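PDB 2PG0: acyl-CoA dehydrogenase from Geobacillus kaustophilus, which probably uses bound FAD to dehydrogenate acyl chains at the alpha-beta position, introducing a double bond. Local coordinates for residues Ala48-Glu52 against Asn53-Cys57; Glu108-Lys111 against Gln112-Pro116. All coordinates share one frame; numbering follows the deposited sequence.

Contact 1 (Ala48-Glu52 against Asn53-Cys57); sequences AKMGE and NGFLC
N53 folds back on the last turn of its own helix and gives K49 O two hydrogen bonds. One comes from the backbone N; in the other, N53 ND2 gives K49 O a short bond (2.8 Å). This amide bond is nearly straight, at 173°. The two donors reach the oxygen from opposite faces of its carbonyl plane, and K49 O lies almost in the plane of the N53 amide, which holds that amide against turning. Asparagine suits the place because its side chain is just long enough to double the backbone bond.

Past it the helix stops in a Schellman motif. F55 N bonds to M50 O at 2.9 Å, while G54 N meets G51 O at 3.2 Å from above the carbonyl plane. G54 has a phi of 84°, a value that favours glycine. A water accepts from L56 N, 3.0 Å away; it also lies in bonding distance of G51 O and probably donates to it, which would tie the departing backbone to the turn.

On the apolar side of the turn, M50 bends at chi2 and chi3, bringing CE to 3.7 Å from F55 CB and SD beside the ring in an oblique Met-aromatic contact. L56 CD2 packs on M50 CB.

K49 NZ forms a salt bridge with E28 of helix 12-28, whose F21 and F24 meet the F55 ring edge-to-face. M50 also touches I91 of helix 89-105, where N95 bonds to F55 O and C57 N.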
ATOM      1  N   ALA A  48     -20.214 -25.659 -29.899  1.00 16.10           N
ATOM      2  CA  ALA A  48     -20.344 -26.875 -30.698  1.00 16.14           C
ATOM      3  C   ALA A  48     -18.977 -27.320 -31.221  1.00 15.91           C
ATOM      4  O   ALA A  48     -18.667 -28.514 -31.220  1.00 16.30           O
ATOM      5  CB  ALA A  48     -21.312 -26.649 -31.851  1.00 16.10           C
ATOM      6  N   LYS A  49     -18.171 -26.357 -31.672  1.00 15.82           N
ATOM      7  CA  LYS A  49     -16.810 -26.639 -32.132  1.00 15.92           C
ATOM      8  C   LYS A  49     -15.932 -27.118 -30.980  1.00 15.78           C
ATOM      9  O   LYS A  49     -15.155 -28.056 -31.135  1.00 15.80           O
ATOM     10  CB  LYS A  49     -16.193 -25.409 -32.803  1.00 16.24           C
ATOM     11  CG  LYS A  49     -16.810 -25.065 -34.157  1.00 16.06           C
ATOM     12  CD  LYS A  49     -16.439 -23.643 -34.550  1.00 18.08           C
ATOM     13  CE  LYS A  49     -16.921 -23.288 -35.934  1.00 19.74           C
ATOM     14  NZ  LYS A  49     -16.685 -21.838 -36.219  1.00 19.85           N
ATOM     15  N   MET A  50     -16.068 -26.480 -29.818  1.00 15.89           N
ATOM     16  CA  MET A  50     -15.357 -26.924 -28.620  1.00 15.56           C
ATOM     17  C   MET A  50     -15.710 -28.379 -28.275  1.00 15.88           C
ATOM     18  O   MET A  50     -14.824 -29.189 -27.975  1.00 16.09           O
ATOM     19  CB  MET A  50     -15.656 -25.985 -27.440  1.00 15.37           C
ATOM     20  CG  MET A  50     -14.948 -24.621 -27.524  1.00 14.65           C
ATOM     21  SD  MET A  50     -13.186 -24.585 -27.064  1.00  9.73           S
ATOM     22  CE  MET A  50     -13.333 -24.800 -25.278  1.00 12.13           C
ATOM     23  N   GLY A  51     -16.995 -28.711 -28.338  1.00 16.16           N
ATOM     24  CA  GLY A  51     -17.465 -30.045 -27.987  1.00 17.31           C
ATOM     25  C   GLY A  51     -16.967 -31.121 -28.934  1.00 18.09           C
ATOM     26  O   GLY A  51     -16.530 -32.193 -28.495  1.00 17.50           O
ATOM     27  N   GLU A  52     -17.016 -30.831 -30.233  1.00 19.21           N
ATOM     28  CA  GLU A  52     -16.630 -31.818 -31.248  1.00 21.05           C
ATOM     29  C   GLU A  52     -15.121 -32.090 -31.252  1.00 20.57           C
ATOM     30  O   GLU A  52     -14.677 -33.168 -31.662  1.00 20.97           O
ATOM     31  CB  GLU A  52     -17.150 -31.416 -32.637  1.00 21.06           C
ATOM     32  CG  GLU A  52     -16.359 -30.331 -33.344  1.00 23.21           C
ATOM     33  CD  GLU A  52     -17.076 -29.757 -34.565  1.00 24.21           C
ATOM     34  OE1 GLU A  52     -18.277 -30.049 -34.763  1.00 29.71           O
ATOM     35  OE2 GLU A  52     -16.437 -28.997 -35.325  1.00 28.24           O
ATOM     36  N   ASN A  53     -14.349 -31.125 -30.756  1.00 20.30           N
ATOM     37  CA  ASN A  53     -12.902 -31.240 -30.677  1.00 20.19           C
ATOM     38  C   ASN A  53     -12.416 -31.805 -29.332  1.00 20.03           C
ATOM     39  O   ASN A  53     -11.213 -31.976 -29.122  1.00 20.01           O
ATOM     40  CB  ASN A  53     -12.251 -29.889 -30.993  1.00 20.57           C
ATOM     41  CG  ASN A  53     -12.216 -29.589 -32.487  1.00 21.15           C
ATOM     42  OD1 ASN A  53     -11.311 -30.030 -33.198  1.00 23.85           O
ATOM     43  ND2 ASN A  53     -13.198 -28.837 -32.968  1.00 21.57           N
ATOM     44  N   GLY A  54     -13.362 -32.103 -28.438  1.00 19.46           N
ATOM     45  CA  GLY A  54     -13.066 -32.738 -27.144  1.00 18.91           C
ATOM     46  C   GLY A  54     -12.647 -31.782 -26.034  1.00 18.61           C
ATOM     47  O   GLY A  54     -12.080 -32.207 -25.023  1.00 18.95           O
ATOM     48  N   PHE A  55     -12.937 -30.494 -26.204  1.00 18.28           N
ATOM     49  CA  PHE A  55     -12.500 -29.484 -25.233  1.00 17.56           C
ATOM     50  C   PHE A  55     -13.564 -29.133 -24.188  1.00 17.52           C
ATOM     51  O   PHE A  55     -13.355 -28.228 -23.369  1.00 17.26           O
ATOM     52  CB  PHE A  55     -12.012 -28.215 -25.939  1.00 17.95           C
ATOM     53  CG  PHE A  55     -10.931 -28.454 -26.961  1.00 17.99           C
ATOM     54  CD1 PHE A  55      -9.841 -29.278 -26.678  1.00 19.04           C
ATOM     55  CD2 PHE A  55     -10.999 -27.834 -28.205  1.00 18.15           C
ATOM     56  CE1 PHE A  55      -8.839 -29.493 -27.624  1.00 19.80           C
ATOM     57  CE2 PHE A  55     -10.005 -28.035 -29.159  1.00 18.33           C
ATOM     58  CZ  PHE A  55      -8.925 -28.872 -28.873  1.00 19.27           C
ATOM     59  N   LEU A  56     -14.697 -29.838 -24.218  1.00 16.98           N
ATOM     60  CA  LEU A  56     -15.723 -29.684 -23.178  1.00 16.86           C
ATOM     61  C   LEU A  56     -15.786 -30.914 -22.293  1.00 17.28           C
ATOM     62  O   LEU A  56     -15.777 -32.044 -22.787  1.00 16.94           O
ATOM     63  CB  LEU A  56     -17.109 -29.403 -23.778  1.00 16.76           C
ATOM     64  CG  LEU A  56     -17.311 -28.165 -24.649  1.00 16.21           C
ATOM     65  CD1 LEU A  56     -18.776 -28.032 -25.002  1.00 15.93           C
ATOM     66  CD2 LEU A  56     -16.795 -26.893 -23.967  1.00 15.67           C
ATOM     67  N   CYS A  57     -15.843 -30.681 -20.981  1.00 17.16           N
ATOM     68  CA  CYS A  57     -15.923 -31.749 -19.979  1.00 17.61           C
ATOM     69  C   CYS A  57     -15.001 -32.946 -20.265  1.00 17.65           C
ATOM     70  O   CYS A  57     -15.455 -34.090 -20.235  1.00 17.72           O
ATOM     71  CB  CYS A  57     -17.370 -32.227 -19.838  1.00 17.91           C
ATOM     72  SG  CYS A  57     -18.533 -30.923 -19.448  1.00 19.02           S
TER
HETATM   73  O   HOH W   1     -15.823 -32.140 -25.751  1.00 17.19           O

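Contact 2 (Glu108-Lys111 against Gln112-Pro116); sequences EEQK and QKWLP
The side chains of Q110 and W114, one helical turn apart, run side by side in the same direction. Q110 CG touches W114 CZ3, on the six-membered part of the indole (3.6 Å), and the amide is turned 29° from the ring plane. W114 CG lies anti to its carbonyl carbon (chi1 -68°), which swings the ring back along Q110. K111 and L115 make a similar but purely aliphatic pair, K111 CB to L115 CD1 3.9 Å; here lysine lends its methylenes to a buried leucine and carries its amine on to E108.

That amine, K111 NZ, forms a salt bridge with E108 OE2 at 2.9 Å, approaching from above the carboxylate plane. Beneath the side chains the backbone keeps the turns in step: W114 N bonds to Q110 O, and L115 N to K111 O at 2.9 Å. P116, whose nitrogen carries no hydrogen, kinks the helix and sets CD 3.5 Å from K111 O.

Q110 OE1 is held locally, accepting from the N of T107, just before the helix. Farther out, W114 NE1 bonds to E193 OE2. Replacing W114 by alanine is likely to leave the E193 carboxylate without its indole N-H and the flank of Q110 uncovered.

Helix 108-120 thus leans on the sheet containing strands 187-193 and 230-231: E193 ends the first, and L230, whose O accepts from Q110 NE2, begins the second.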
ATOM      1  N   GLU A 108     -27.453 -42.475 -11.788  1.00 27.81           N
ATOM      2  CA  GLU A 108     -27.033 -43.045 -13.071  1.00 28.05           C
ATOM      3  C   GLU A 108     -27.923 -42.559 -14.216  1.00 27.80           C
ATOM      4  O   GLU A 108     -27.427 -42.209 -15.286  1.00 27.68           O
ATOM      5  CB  GLU A 108     -27.014 -44.574 -13.011  1.00 28.43           C
ATOM      6  CG  GLU A 108     -26.053 -45.147 -11.970  1.00 30.26           C
ATOM      7  CD  GLU A 108     -24.625 -44.636 -12.121  1.00 32.24           C
ATOM      8  OE1 GLU A 108     -24.082 -44.664 -13.252  1.00 33.70           O
ATOM      9  OE2 GLU A 108     -24.041 -44.213 -11.097  1.00 33.68           O
ATOM     10  N   GLU A 109     -29.233 -42.522 -13.971  1.00 27.56           N
ATOM     11  CA  GLU A 109     -30.207 -42.040 -14.948  1.00 27.42           C
ATOM     12  C   GLU A 109     -29.933 -40.579 -15.334  1.00 26.72           C
ATOM     13  O   GLU A 109     -29.941 -40.234 -16.512  1.00 26.21           O
ATOM     14  CB  GLU A 109     -31.637 -42.198 -14.411  1.00 28.06           C
ATOM     15  CG  GLU A 109     -32.119 -43.658 -14.255  1.00 30.38           C
ATOM     16  CD  GLU A 109     -31.412 -44.443 -13.135  1.00 33.63           C
ATOM     17  OE1 GLU A 109     -31.021 -43.840 -12.103  1.00 33.13           O
ATOM     18  OE2 GLU A 109     -31.255 -45.679 -13.291  1.00 35.97           O
ATOM     19  N   GLN A 110     -29.672 -39.739 -14.335  1.00 26.13           N
ATOM     20  CA  GLN A 110     -29.396 -38.314 -14.567  1.00 25.46           C
ATOM     21  C   GLN A 110     -28.098 -38.098 -15.338  1.00 25.38           C
ATOM     22  O   GLN A 110     -28.047 -37.282 -16.256  1.00 25.54           O
ATOM     23  CB  GLN A 110     -29.357 -37.544 -13.244  1.00 25.62           C
ATOM     24  CG  GLN A 110     -30.740 -37.245 -12.677  1.00 24.60           C
ATOM     25  CD  GLN A 110     -30.689 -36.675 -11.272  1.00 24.35           C
ATOM     26  OE1 GLN A 110     -29.732 -36.902 -10.528  1.00 22.67           O
ATOM     27  NE2 GLN A 110     -31.731 -35.937 -10.897  1.00 22.98           N
ATOM     28  N   LYS A 111     -27.061 -38.840 -14.963  1.00 25.55           N
ATOM     29  CA  LYS A 111     -25.763 -38.759 -15.632  1.00 25.76           C
ATOM     30  C   LYS A 111     -25.882 -39.197 -17.092  1.00 26.00           C
ATOM     31  O   LYS A 111     -25.376 -38.527 -17.996  1.00 25.69           O
ATOM     32  CB  LYS A 111     -24.716 -39.586 -14.880  1.00 25.89           C
ATOM     33  CG  LYS A 111     -24.389 -39.036 -13.492  1.00 25.99           C
ATOM     34  CD  LYS A 111     -23.226 -39.752 -12.822  1.00 26.21           C
ATOM     35  CE  LYS A 111     -23.641 -41.110 -12.249  1.00 28.11           C
ATOM     36  NZ  LYS A 111     -22.637 -41.653 -11.276  1.00 28.61           N
ATOM     37  N   GLN A 112     -26.589 -40.305 -17.315  1.00 26.11           N
ATOM     38  CA  GLN A 112     -26.824 -40.820 -18.660  1.00 26.21           C
ATOM     39  C   GLN A 112     -27.603 -39.818 -19.515  1.00 25.77           C
ATOM     40  O   GLN A 112     -27.295 -39.628 -20.686  1.00 25.31           O
ATOM     41  CB  GLN A 112     -27.562 -42.167 -18.592  1.00 26.47           C
ATOM     42  CG  GLN A 112     -27.685 -42.891 -19.926  1.00 28.53           C
ATOM     43  CD  GLN A 112     -26.336 -43.152 -20.577  1.00 31.10           C
ATOM     44  OE1 GLN A 112     -25.461 -43.786 -19.989  1.00 33.19           O
ATOM     45  NE2 GLN A 112     -26.167 -42.663 -21.797  1.00 32.41           N
ATOM     46  N   LYS A 113     -28.596 -39.170 -18.908  1.00 25.66           N
ATOM     47  CA  LYS A 113     -29.437 -38.200 -19.604  1.00 25.60           C
ATOM     48  C   LYS A 113     -28.706 -36.905 -19.961  1.00 24.98           C
ATOM     49  O   LYS A 113     -28.963 -36.322 -21.017  1.00 24.92           O
ATOM     50  CB  LYS A 113     -30.683 -37.876 -18.770  1.00 26.11           C
ATOM     51  CG  LYS A 113     -31.709 -37.029 -19.510  1.00 27.81           C
ATOM     52  CD  LYS A 113     -33.103 -37.193 -18.933  1.00 31.09           C
ATOM     53  CE  LYS A 113     -33.437 -36.091 -17.960  1.00 32.58           C
ATOM     54  NZ  LYS A 113     -34.916 -35.900 -17.896  1.00 34.85           N
ATOM     55  N   TRP A 114     -27.803 -36.457 -19.087  1.00 23.99           N
ATOM     56  CA  TRP A 114     -27.229 -35.112 -19.224  1.00 22.92           C
ATOM     57  C   TRP A 114     -25.766 -35.031 -19.663  1.00 22.36           C
ATOM     58  O   TRP A 114     -25.419 -34.192 -20.503  1.00 22.63           O
ATOM     59  CB  TRP A 114     -27.457 -34.294 -17.944  1.00 22.51           C
ATOM     60  CG  TRP A 114     -28.900 -33.956 -17.700  1.00 22.28           C
ATOM     61  CD1 TRP A 114     -29.838 -33.622 -18.635  1.00 22.32           C
ATOM     62  CD2 TRP A 114     -29.562 -33.897 -16.429  1.00 21.92           C
ATOM     63  NE1 TRP A 114     -31.043 -33.373 -18.028  1.00 22.67           N
ATOM     64  CE2 TRP A 114     -30.904 -33.534 -16.675  1.00 22.38           C
ATOM     65  CE3 TRP A 114     -29.152 -34.122 -15.108  1.00 21.74           C
ATOM     66  CZ2 TRP A 114     -31.847 -33.386 -15.644  1.00 22.05           C
ATOM     67  CZ3 TRP A 114     -30.087 -33.973 -14.082  1.00 22.11           C
ATOM     68  CH2 TRP A 114     -31.420 -33.611 -14.361  1.00 22.14           C
ATOM     69  N   LEU A 115     -24.916 -35.884 -19.106  1.00 21.55           N
ATOM     70  CA  LEU A 115     -23.473 -35.786 -19.361  1.00 20.94           C
ATOM     71  C   LEU A 115     -23.021 -35.890 -20.828  1.00 20.52           C
ATOM     72  O   LEU A 115     -22.180 -35.102 -21.255  1.00 19.91           O
ATOM     73  CB  LEU A 115     -22.667 -36.725 -18.461  1.00 21.00           C
ATOM     74  CG  LEU A 115     -22.662 -36.379 -16.968  1.00 20.18           C
ATOM     75  CD1 LEU A 115     -21.811 -37.383 -16.224  1.00 20.32           C
ATOM     76  CD2 LEU A 115     -22.169 -34.946 -16.710  1.00 21.28           C
ATOM     77  N   PRO A 116     -23.568 -36.852 -21.608  1.00 20.55           N
ATOM     78  CA  PRO A 116     -23.146 -36.889 -23.015  1.00 20.40           C
ATOM     79  C   PRO A 116     -23.318 -35.561 -23.765  1.00 20.23           C
ATOM     80  O   PRO A 116     -22.421 -35.159 -24.510  1.00 20.25           O
ATOM     81  CB  PRO A 116     -24.033 -37.987 -23.618  1.00 20.56           C
ATOM     82  CG  PRO A 116     -24.295 -38.902 -22.463  1.00 20.53           C
ATOM     83  CD  PRO A 116     -24.517 -37.942 -21.311  1.00 20.53           C
TER

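In the fold
Both contacts are local and lie in the N-terminal helical domain, partly buried, with centres 18 Å apart and nearest atoms about 6 Å apart. Contact 1 ends a helix, so its polar work lies in satisfying the last carbonyls; contact 2 lies inside one, where backbone bonds do most of this, up to the kink at P116, and side chains are left to pair along the turns. Each buries part of its surface and leaves its charged residues more exposed; contact 2 also buries a polar amide, which is bonded outward. Contact 1 faces helices 12-28 and 89-105 with sulfur and aromatic packing, whereas contact 2 turns W114 and Q110 toward strands. They meet through one element: C57 of contact 1 touches C118 and V119 of helix 108-120, on which contact 2 lies.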